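Local coordinates for protein N-acyl-D-glutamate deacylase (Bordetella bronchiseptica, PDB 3GIP) that hydrolyses N-acyl-D-glutamate to D-glutamate and a carboxylate, as a zinc-containing deacylase of the amidohydrolase superfamily, at residues G386-V389 / R393-T396; P60-V65 / G379-V384. All blocks are in the same frame, centred on the assembly; numbering follows the deposited sequence.

Interaction 1 (G386-V389 / R393-T396); sequences GRYV and RLMT
Tyr388 and Leu394 run side by side, both side chains pointing the same way, at the C-terminal end of helix 376-391. Leu394 CD1 settles against the root of the tyrosine, 3.8 Å from both Tyr388 CB and Tyr388 CG, and approaches the ring obliquely. The backbones are joined by a nearly straight bond (168° at the hydrogen) from Leu394 N to Tyr388 O, 3.0 Å long. Arg393, the first residue to leave helical geometry, makes the reversal with positive phi, and its N gives a weak, bent bond to Val389 O at 2.9 Å. The arginine folds back at chi2 (-57°), laying its aliphatic chain along the same oxygen: Arg393 CD is 3.1 Å from Val389 O, and the guanidinium passes nearby without bonding it. On Val389, CG1 is anti to the backbone N (chi1 176°) and meets Met395 O at 3.7 Å. Thr396 is the N-cap of helix 397-404, its side chain capping a backbone N while its own N donates to Gln399 OE1. Helix 348-356 covers Tyr388, Leu394 and Met395, with Gln356 bonded to Leu394 O, while Ala400 of helix 397-404 packs on Val389 and Met395.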
loop_
_atom_site.group_PDB
_atom_site.type_symbol
_atom_site.label_atom_id
_atom_site.label_comp_id
_atom_site.label_asym_id
_atom_site.label_seq_id
_atom_site.Cartn_x
_atom_site.Cartn_y
_atom_site.Cartn_z
ATOM N N GLY A 386 3.098 11.185 13.780
ATOM C CA GLY A 386 2.595 12.216 14.669
ATOM C C GLY A 386 1.557 11.781 15.686
ATOM O O GLY A 386 1.672 12.107 16.866
ATOM N N ARG A 387 0.548 11.042 15.238
ATOM C CA ARG A 387 -0.538 10.603 16.115
ATOM C C ARG A 387 -0.248 9.312 16.879
ATOM O O ARG A 387 -0.478 9.231 18.085
ATOM C CB ARG A 387 -1.817 10.444 15.281
ATOM C CG ARG A 387 -3.107 10.138 16.049
ATOM C CD ARG A 387 -4.264 10.000 15.050
ATOM N NE ARG A 387 -5.565 9.723 15.662
ATOM C CZ ARG A 387 -6.370 10.652 16.171
ATOM N NH1 ARG A 387 -6.014 11.930 16.149
ATOM N NH2 ARG A 387 -7.544 10.304 16.684
ATOM N N TYR A 388 0.261 8.298 16.187
ATOM C CA TYR A 388 0.536 7.021 16.838
ATOM C C TYR A 388 1.846 6.972 17.616
ATOM O O TYR A 388 1.933 6.316 18.655
ATOM C CB TYR A 388 0.492 5.891 15.797
ATOM C CG TYR A 388 -0.910 5.523 15.342
ATOM C CD1 TYR A 388 -1.998 6.360 15.601
ATOM C CD2 TYR A 388 -1.150 4.335 14.649
ATOM C CE1 TYR A 388 -3.289 6.023 15.186
ATOM C CE2 TYR A 388 -2.440 3.991 14.228
ATOM C CZ TYR A 388 -3.502 4.837 14.500
ATOM O OH TYR A 388 -4.781 4.503 14.096
ATOM N N VAL A 389 2.860 7.677 17.130
ATOM C CA VAL A 389 4.147 7.681 17.804
ATOM C C VAL A 389 4.311 8.849 18.775
ATOM O O VAL A 389 4.360 8.642 19.988
ATOM C CB VAL A 389 5.306 7.688 16.780
ATOM C CG1 VAL A 389 6.646 7.797 17.498
ATOM C CG2 VAL A 389 5.262 6.409 15.952
ATOM N N ARG A 393 2.392 7.453 21.750
ATOM C CA ARG A 393 3.552 6.709 22.238
ATOM C C ARG A 393 3.353 5.197 22.154
ATOM O O ARG A 393 3.714 4.462 23.075
ATOM C CB ARG A 393 3.864 7.112 23.683
ATOM C CG ARG A 393 4.228 8.579 23.832
ATOM C CD ARG A 393 5.410 8.916 22.942
ATOM N NE ARG A 393 5.760 10.332 22.977
ATOM C CZ ARG A 393 6.682 10.888 22.199
ATOM N NH1 ARG A 393 7.348 10.146 21.321
ATOM N NH2 ARG A 393 6.940 12.182 22.297
ATOM N N LEU A 394 2.786 4.733 21.043
ATOM C CA LEU A 394 2.540 3.306 20.849
ATOM C C LEU A 394 3.837 2.520 20.706
ATOM O O LEU A 394 3.881 1.326 20.991
ATOM C CB LEU A 394 1.663 3.078 19.617
ATOM C CG LEU A 394 0.237 3.616 19.696
ATOM C CD1 LEU A 394 -0.481 3.314 18.387
ATOM C CD2 LEU A 394 -0.495 2.979 20.869
ATOM N N MET A 395 4.879 3.195 20.234
ATOM C CA MET A 395 6.206 2.605 20.079
ATOM C C MET A 395 7.166 3.770 19.882
ATOM O O MET A 395 6.730 4.912 19.749
ATOM C CB MET A 395 6.260 1.640 18.879
ATOM C CG MET A 395 5.999 2.268 17.520
ATOM S SD MET A 395 6.025 1.024 16.194
ATOM C CE MET A 395 4.541 0.091 16.584
ATOM N N THR A 396 8.466 3.504 19.884
ATOM C CA THR A 396 9.421 4.587 19.701
ATOM C C THR A 396 9.508 4.955 18.234
ATOM O O THR A 396 9.048 4.208 17.368
ATOM C CB THR A 396 10.833 4.196 20.163
ATOM O OG1 THR A 396 11.324 3.132 19.341
ATOM C CG2 THR A 396 10.812 3.747 21.614
#

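Interaction 2 (P60-V65 / G379-V384); sequences PGFIDV and GSFTRV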
loop_
_atom_site.group_PDB
_atom_site.type_symbol
_atom_site.label_atom_id
_atom_site.label_comp_id
_atom_site.label_asym_id
_atom_site.label_seq_id
_atom_site.Cartn_x
_atom_site.Cartn_y
_atom_site.Cartn_z
ATOM N N PRO A 60 15.445 6.134 6.356
ATOM C CA PRO A 60 15.288 5.560 5.017
ATOM C C PRO A 60 13.925 6.040 4.511
ATOM O O PRO A 60 13.009 6.240 5.311
ATOM C CB PRO A 60 15.274 4.050 5.269
ATOM C CG PRO A 60 15.890 3.880 6.636
ATOM C CD PRO A 60 15.387 5.084 7.389
ATOM N N GLY A 61 13.786 6.231 3.203
ATOM C CA GLY A 61 12.503 6.660 2.672
ATOM C C GLY A 61 11.446 5.636 3.048
ATOM O O GLY A 61 11.741 4.441 3.139
ATOM N N PHE A 62 10.213 6.081 3.269
ATOM C CA PHE A 62 9.163 5.145 3.653
ATOM C C PHE A 62 8.661 4.302 2.489
ATOM O O PHE A 62 8.562 4.771 1.352
ATOM C CB PHE A 62 7.993 5.890 4.303
ATOM C CG PHE A 62 8.406 6.792 5.434
ATOM C CD1 PHE A 62 9.430 6.420 6.302
ATOM C CD2 PHE A 62 7.769 8.015 5.634
ATOM C CE1 PHE A 62 9.815 7.252 7.351
ATOM C CE2 PHE A 62 8.146 8.853 6.680
ATOM C CZ PHE A 62 9.169 8.472 7.539
ATOM N N ILE A 63 8.356 3.046 2.792
ATOM C CA ILE A 63 7.873 2.102 1.799
ATOM C C ILE A 63 6.389 1.825 2.022
ATOM O O ILE A 63 6.000 1.206 3.014
ATOM C CB ILE A 63 8.680 0.780 1.871
ATOM C CG1 ILE A 63 10.160 1.075 1.614
ATOM C CG2 ILE A 63 8.149 -0.219 0.851
ATOM C CD1 ILE A 63 11.055 -0.150 1.628
ATOM N N ASP A 64 5.565 2.309 1.094
ATOM C CA ASP A 64 4.120 2.129 1.161
ATOM C C ASP A 64 3.796 0.770 0.565
ATOM O O ASP A 64 3.735 0.615 -0.655
ATOM C CB ASP A 64 3.425 3.234 0.362
ATOM C CG ASP A 64 1.920 3.202 0.507
ATOM O OD1 ASP A 64 1.396 2.310 1.211
ATOM O OD2 ASP A 64 1.258 4.077 -0.090
ATOM N N VAL A 65 3.582 -0.211 1.434
ATOM C CA VAL A 65 3.307 -1.565 0.991
ATOM C C VAL A 65 1.901 -1.799 0.457
ATOM O O VAL A 65 1.621 -2.870 -0.075
ATOM C CB VAL A 65 3.599 -2.586 2.121
ATOM C CG1 VAL A 65 5.034 -2.406 2.609
ATOM C CG2 VAL A 65 2.608 -2.408 3.273
ATOM N N GLY A 379 -2.106 11.369 4.124
ATOM C CA GLY A 379 -1.534 11.462 5.458
ATOM C C GLY A 379 -1.216 10.227 6.269
ATOM O O GLY A 379 -0.892 10.352 7.447
ATOM N N SER A 380 -1.269 9.048 5.664
ATOM C CA SER A 380 -1.002 7.819 6.403
ATOM C C SER A 380 0.316 7.744 7.174
ATOM O O SER A 380 0.318 7.538 8.390
ATOM C CB SER A 380 -1.091 6.609 5.466
ATOM O OG SER A 380 -2.424 6.394 5.036
ATOM N N PHE A 381 1.441 7.908 6.486
ATOM C CA PHE A 381 2.728 7.786 7.166
ATOM C C PHE A 381 3.019 8.853 8.209
ATOM O O PHE A 381 3.542 8.555 9.285
ATOM C CB PHE A 381 3.850 7.695 6.124
ATOM C CG PHE A 381 3.932 6.347 5.468
ATOM C CD1 PHE A 381 4.875 5.413 5.883
ATOM C CD2 PHE A 381 3.009 5.980 4.492
ATOM C CE1 PHE A 381 4.894 4.127 5.341
ATOM C CE2 PHE A 381 3.016 4.701 3.944
ATOM C CZ PHE A 381 3.961 3.771 4.369
ATOM N N THR A 382 2.659 10.091 7.910
ATOM C CA THR A 382 2.894 11.171 8.852
ATOM C C THR A 382 1.896 11.112 10.012
ATOM O O THR A 382 2.178 11.611 11.104
ATOM C CB THR A 382 2.823 12.515 8.129
ATOM O OG1 THR A 382 1.656 12.539 7.300
ATOM C CG2 THR A 382 4.064 12.704 7.254
ATOM N N ARG A 383 0.737 10.497 9.790
ATOM C CA ARG A 383 -0.238 10.367 10.868
ATOM C C ARG A 383 0.304 9.324 11.844
ATOM O O ARG A 383 0.108 9.429 13.054
ATOM C CB ARG A 383 -1.605 9.934 10.328
ATOM C CG ARG A 383 -2.726 9.957 11.371
ATOM C CD ARG A 383 -4.074 9.684 10.715
ATOM N NE ARG A 383 -5.206 9.694 11.643
ATOM C CZ ARG A 383 -5.750 10.790 12.168
ATOM N NH1 ARG A 383 -5.272 11.990 11.868
ATOM N NH2 ARG A 383 -6.796 10.685 12.982
ATOM N N VAL A 384 0.991 8.307 11.327
ATOM C CA VAL A 384 1.562 7.311 12.222
ATOM C C VAL A 384 2.650 7.979 13.062
ATOM O O VAL A 384 2.678 7.827 14.280
ATOM C CB VAL A 384 2.172 6.118 11.448
ATOM C CG1 VAL A 384 2.987 5.242 12.395
ATOM C CG2 VAL A 384 1.050 5.291 10.812
#
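This contact belongs to the barrel of the amidohydrolase (TIM-barrel) fold: strand 57-64, the first of the parallel barrel strands in the chain, is covered by helix 376-391, which follows strand 360-362, the last of them. The axes of residues 62-64 and 379-384 pass 10.3 Å apart, and Phe381 spans the gap. Its CG lies anti to the carbonyl carbon (chi1 -76°), sending the ring from the helix across three successive strand residues. At one side of the ring, Phe381 CD1 presses on Phe62 CB at 3.5 Å. The two phenyl planes are only 10° from parallel, yet the side chains slide past each other in opposite directions; the ring centroids end up 5.7 Å apart with hardly any overlap, so the contact comes from the Phe62 CB region more than from a true stack. Farther along, Phe381 CZ reaches the backbone, 3.5 Å from Ile63 O and 3.6 Å from Asp64 CA. Asp64 flanks the opposite side: its OD1 lies in the ring plane at the edge, 4.0 Å from Phe381 CE2, and its carboxylate is turned 70° to the ring. In that carboxylate OD1 accepts the amide of His66 in an Asx turn, and OD2 meets Lys82 in a salt bridge and Ser364 in a hydrogen bond; the Asp64 side chain lies about 12 Å from the zinc ion. The helix is kinked at Phe381 and Thr382, whose N atoms make no bond to the preceding turn; that of Phe381 is hydrogen-bonded to Gln85 OE1. Ile87 of strand 87-92, the next strand in the barrel, packs on both Phe381 and Asp64, and Met404 at the end of helix 397-404 fills in against Phe62 and Phe381.

In the fold
From the N terminus, interaction 2 opens at strand 57-64 and closes more than 300 residues later on helix 376-391, enclosing most of the barrel's strands and helices in its loop. Interaction 1 begins only after that closure and is local, joining the last part of the same helix to the turn that follows. The two are therefore in series, neither nested nor crossing, their centres about 13 Å apart. They meet directly through a probable hydrogen bond from Val389 N to Val384 O, 2.9 Å. Helix 376-391 thus packs on the barrel wall through its first half, and the chain then turns through 393-396 into helix 397-404, which itself touches both contacts.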